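Local coordinates for protein hydrogen peroxide-inducible genes activator (Corynebacterium glutamicum, PDB 6G1D) that probably senses hydrogen peroxide and, as a LysR-type transcription factor, controls genes that respond to it, at residues L119-V122 and D123-P127; E297-A300 and L301-R305. The protein carries 1 engineered substitution. One frame throughout, in Å; residues are numbered along the deposited sequence.

Interaction 1: L119-V122 and D123-P127; sequences LSIV and DEEYP
The Tyr126 ring lies beside the last turn of helix 111-125, with Val122 CA at its edge, near the ring plane, and Ile121 O approaching it obliquely. The other flat group, the Glu125 carboxylate, is met by a methyl of Ile121: CG2 lies 4.0 Å from Glu125 OE1. The Glu125 chain reaches it fully extended, CG anti to the carbonyl carbon (chi1 -61°), and its CB passes 3.3 Å from Ile121 O. Ile121 O also accepts the hydrogen bond of Glu125 N, at 2.8 Å. The two amides before it follow the same i to i+4 pattern, Asp123 N to Leu119 O at 2.9 Å and Glu124 N to Ser120 O at 3.1 Å. Tyr126 N closes the series on Val122 O at 2.9 Å, with a more bent N-H...O angle of 144°, and Tyr126 is the first residue to leave helical backbone angles. On the inner side Val122 packs on Leu129 of the following strand. Three acids in succession, Asp123 to Glu125, sit at the C-terminal end of a helix, where the helix dipole is probably unfavourable to them; the salt bridge from Glu125 to Arg305 probably offsets part of that cost.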
loop_
_atom_site.group_PDB
_atom_site.type_symbol
_atom_site.label_atom_id
_atom_site.label_comp_id
_atom_site.label_asym_id
_atom_site.label_seq_id
_atom_site.Cartn_x
_atom_site.Cartn_y
_atom_site.Cartn_z
ATOM N N LEU B 119 8.099 8.559 29.336
ATOM C CA LEU B 119 7.007 9.526 29.435
ATOM C C LEU B 119 6.755 10.009 30.867
ATOM O O LEU B 119 6.403 11.149 31.072
ATOM C CB LEU B 119 5.710 8.976 28.833
ATOM C CG LEU B 119 5.753 8.803 27.295
ATOM C CD1 LEU B 119 4.547 8.079 26.775
ATOM C CD2 LEU B 119 5.806 10.133 26.630
ATOM N N SER B 120 6.935 9.141 31.845
ATOM C CA SER B 120 6.755 9.505 33.248
ATOM C C SER B 120 7.871 10.459 33.731
ATOM O O SER B 120 7.584 11.430 34.426
ATOM C CB SER B 120 6.687 8.239 34.134
ATOM O OG SER B 120 6.590 8.602 35.484
ATOM N N ILE B 121 9.118 10.201 33.339
ATOM C CA ILE B 121 10.227 11.099 33.633
ATOM C C ILE B 121 10.015 12.486 33.023
ATOM O O ILE B 121 10.240 13.521 33.656
ATOM C CB ILE B 121 11.559 10.536 33.103
ATOM C CG1 ILE B 121 11.973 9.342 33.965
ATOM C CG2 ILE B 121 12.663 11.589 33.133
ATOM C CD1 ILE B 121 13.092 8.533 33.380
ATOM N N VAL B 122 9.596 12.494 31.772
ATOM C CA VAL B 122 9.341 13.716 31.043
ATOM C C VAL B 122 8.205 14.485 31.692
ATOM O O VAL B 122 8.312 15.676 31.873
ATOM C CB VAL B 122 9.045 13.404 29.546
ATOM C CG1 VAL B 122 8.224 14.491 28.857
ATOM C CG2 VAL B 122 10.371 13.121 28.842
ATOM N N ASP B 123 7.105 13.827 32.011
ATOM C CA ASP B 123 5.947 14.479 32.624
ATOM C C ASP B 123 6.321 15.175 33.954
ATOM O O ASP B 123 5.904 16.319 34.191
ATOM C CB ASP B 123 4.806 13.467 32.841
ATOM C CG ASP B 123 3.638 14.046 33.637
ATOM O OD1 ASP B 123 2.882 14.906 33.127
ATOM O OD2 ASP B 123 3.468 13.637 34.791
ATOM N N GLU B 124 7.133 14.507 34.781
ATOM C CA GLU B 124 7.558 15.047 36.060
ATOM C C GLU B 124 8.698 16.081 35.960
ATOM O O GLU B 124 8.620 17.116 36.597
ATOM C CB GLU B 124 7.916 13.898 37.028
ATOM C CG GLU B 124 8.290 14.321 38.436
ATOM C CD GLU B 124 8.342 13.173 39.445
ATOM O OE1 GLU B 124 7.875 13.406 40.571
ATOM O OE2 GLU B 124 8.833 12.063 39.127
ATOM N N GLU B 125 9.721 15.828 35.145
ATOM C CA GLU B 125 10.950 16.640 35.151
ATOM C C GLU B 125 11.098 17.651 34.017
ATOM O O GLU B 125 11.912 18.556 34.104
ATOM C CB GLU B 125 12.182 15.743 35.166
ATOM C CG GLU B 125 12.229 14.863 36.397
ATOM C CD GLU B 125 13.368 13.868 36.426
ATOM O OE1 GLU B 125 14.393 14.069 35.763
ATOM O OE2 GLU B 125 13.261 12.902 37.188
ATOM N N TYR B 126 10.355 17.434 32.941
ATOM C CA TYR B 126 10.351 18.339 31.803
ATOM C C TYR B 126 8.908 18.647 31.403
ATOM O O TYR B 126 8.478 18.326 30.279
ATOM C CB TYR B 126 11.133 17.719 30.646
ATOM C CG TYR B 126 12.559 17.421 31.009
ATOM C CD1 TYR B 126 13.547 18.393 30.880
ATOM C CD2 TYR B 126 12.916 16.175 31.539
ATOM C CE1 TYR B 126 14.853 18.128 31.235
ATOM C CE2 TYR B 126 14.228 15.897 31.900
ATOM C CZ TYR B 126 15.186 16.874 31.732
ATOM O OH TYR B 126 16.483 16.632 32.076
ATOM N N PRO B 127 8.144 19.279 32.313
ATOM C CA PRO B 127 6.701 19.481 32.091
ATOM C C PRO B 127 6.311 20.375 30.909
ATOM O O PRO B 127 5.174 20.299 30.456
ATOM C CB PRO B 127 6.219 20.132 33.415
ATOM C CG PRO B 127 7.443 20.730 34.016
ATOM C CD PRO B 127 8.596 19.864 33.599
#

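Interaction 2: E297-A300 and L301-R305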
loop_
_atom_site.group_PDB
_atom_site.type_symbol
_atom_site.label_atom_id
_atom_site.label_comp_id
_atom_site.label_asym_id
_atom_site.label_seq_id
_atom_site.Cartn_x
_atom_site.Cartn_y
_atom_site.Cartn_z
ATOM N N GLU B 297 21.329 15.360 23.768
ATOM C CA GLU B 297 22.183 14.749 24.783
ATOM C C GLU B 297 21.477 14.639 26.140
ATOM O O GLU B 297 21.672 13.662 26.873
ATOM C CB GLU B 297 23.471 15.550 24.974
ATOM C CG GLU B 297 24.655 14.743 25.407
ATOM C CD GLU B 297 25.247 13.945 24.252
ATOM O OE1 GLU B 297 25.487 14.558 23.180
ATOM O OE2 GLU B 297 25.485 12.720 24.425
ATOM N N GLN B 298 20.673 15.644 26.486
ATOM C CA GLN B 298 19.854 15.560 27.688
ATOM C C GLN B 298 18.760 14.529 27.499
ATOM O O GLN B 298 18.437 13.795 28.424
ATOM C CB GLN B 298 19.182 16.893 28.053
ATOM C CG GLN B 298 20.037 17.936 28.731
ATOM C CD GLN B 298 19.343 19.298 28.751
ATOM O OE1 GLN B 298 19.575 20.097 27.857
ATOM N NE2 GLN B 298 18.484 19.575 29.766
ATOM N N PHE B 299 18.164 14.482 26.316
ATOM C CA PHE B 299 17.143 13.489 26.069
ATOM C C PHE B 299 17.721 12.103 26.178
ATOM O O PHE B 299 17.063 11.206 26.684
ATOM C CB PHE B 299 16.465 13.663 24.697
ATOM C CG PHE B 299 15.200 12.890 24.569
ATOM C CD1 PHE B 299 15.028 11.906 23.600
ATOM C CD2 PHE B 299 14.191 13.109 25.478
ATOM C CE1 PHE B 299 13.874 11.163 23.555
ATOM C CE2 PHE B 299 13.003 12.376 25.414
ATOM C CZ PHE B 299 12.834 11.421 24.422
ATOM N N ALA B 300 18.950 11.922 25.680
ATOM C CA ALA B 300 19.632 10.629 25.786
ATOM C C ALA B 300 19.734 10.156 27.231
ATOM O O ALA B 300 19.545 8.950 27.509
ATOM C CB ALA B 300 21.021 10.691 25.183
ATOM N N LEU B 301 20.065 11.069 28.151
ATOM C CA LEU B 301 20.151 10.701 29.560
ATOM C C LEU B 301 18.807 10.170 30.091
ATOM O O LEU B 301 18.781 9.221 30.894
ATOM C CB LEU B 301 20.641 11.883 30.418
ATOM C CG LEU B 301 22.067 12.409 30.221
ATOM C CD1 LEU B 301 22.239 13.623 31.157
ATOM C CD2 LEU B 301 23.119 11.316 30.498
ATOM N N ILE B 302 17.704 10.770 29.652
ATOM C CA ILE B 302 16.366 10.322 29.999
ATOM C C ILE B 302 16.119 8.909 29.515
ATOM O O ILE B 302 15.606 8.070 30.255
ATOM C CB ILE B 302 15.267 11.264 29.439
ATOM C CG1 ILE B 302 15.375 12.644 30.082
ATOM C CG2 ILE B 302 13.870 10.697 29.685
ATOM C CD1 ILE B 302 14.447 13.684 29.502
ATOM N N LEU B 303 16.479 8.648 28.270
ATOM C CA LEU B 303 16.327 7.319 27.702
ATOM C C LEU B 303 17.201 6.278 28.425
ATOM O O LEU B 303 16.753 5.156 28.593
ATOM C CB LEU B 303 16.605 7.328 26.199
ATOM C CG LEU B 303 15.600 8.132 25.377
ATOM C CD1 LEU B 303 16.074 8.236 23.920
ATOM C CD2 LEU B 303 14.218 7.501 25.457
ATOM N N GLN B 304 18.422 6.631 28.821
ATOM C CA GLN B 304 19.251 5.705 29.580
ATOM C C GLN B 304 18.641 5.378 30.940
ATOM O O GLN B 304 18.686 4.200 31.396
ATOM C CB GLN B 304 20.655 6.242 29.754
ATOM C CG GLN B 304 21.432 6.313 28.421
ATOM C CD GLN B 304 22.759 7.014 28.607
ATOM O OE1 GLN B 304 22.832 8.080 29.257
ATOM N NE2 GLN B 304 23.811 6.417 28.080
ATOM N N ARG B 305 18.038 6.393 31.580
ATOM C CA ARG B 305 17.347 6.166 32.842
ATOM C C ARG B 305 16.086 5.326 32.638
ATOM O O ARG B 305 15.820 4.407 33.409
ATOM C CB ARG B 305 17.025 7.499 33.556
ATOM C CG ARG B 305 18.237 8.255 34.059
ATOM C CD ARG B 305 17.890 9.686 34.460
ATOM N NE ARG B 305 16.752 9.721 35.387
ATOM C CZ ARG B 305 15.941 10.767 35.575
ATOM N NH1 ARG B 305 16.106 11.920 34.914
ATOM N NH2 ARG B 305 14.930 10.669 36.434
#
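Leu303 leans back over the turn that precedes it and meets the ring of Phe299. Its CB starts 3.6 Å from Ala300 O; CG, anti to the carbonyl carbon (chi1 -66°), comes equally close to Phe299 O and then turns to the ring. Of the two methyls CD1 is the nearer, 3.7 Å from Phe299 CE1 and almost as close to Phe299 CD1, while CD2 lies 4.1 Å from Phe299 CE1. The methyl approaches the ring obliquely. Phe299 is placed for this by its own first torsion, with CG anti to the backbone N (chi1 -165°), and its CD2 side takes the tip of Ile302, CD1 being 4.1 Å away from Phe299 CD2. The Ile302 and Phe299 side chains cross at about a right angle; two aliphatic chains, three and four residues on, bear on one ring.

The backbone beneath tightens along the segment. The bonds from Leu301 N to Glu297 O and Ile302 N to Gln298 O are weak; Leu303 N then reaches Phe299 O at 3.1 Å, and Gln304 N reaches Ala300 O at 2.9 Å. Gln304 CG also passes 3.4 Å from Ala300 O, and its NE2 bonds to Leu169 O on strand 164-179. Around the ring the layer is completed by Leu102 and Val104 of strand 100-106 and Met118 of helix 111-125. Such i to i+3 and i to i+4 packing on the inner face is typical of an amphipathic helix laid against the sheet of an alpha/beta domain, here the LysR effector-binding domain of periplasmic-binding-protein type.

Following the chain from the N terminus, interaction 1 comes first, on the helix of the beta-alpha-beta unit formed by strand 100-106, helix 111-125 and strand 129-135. Interaction 2 follows in series, within helix 293-316. Neither nests in or crosses the other, and each closes no more than a helical turn. The long excursion between the two helices is closed where Ile121 to Tyr126 meet Ile302 and Arg305, with contact centres about 12 Å apart. Tyr126 CE2 packs on Ile302 CD1 at 3.3 Å, Ile121 CG2 on Ile302 CG2 at 3.8 Å, and Glu125 OE1 pairs with Arg305 NH1 at 2.9 Å, tying the early crossover helix to the late helix of the same domain.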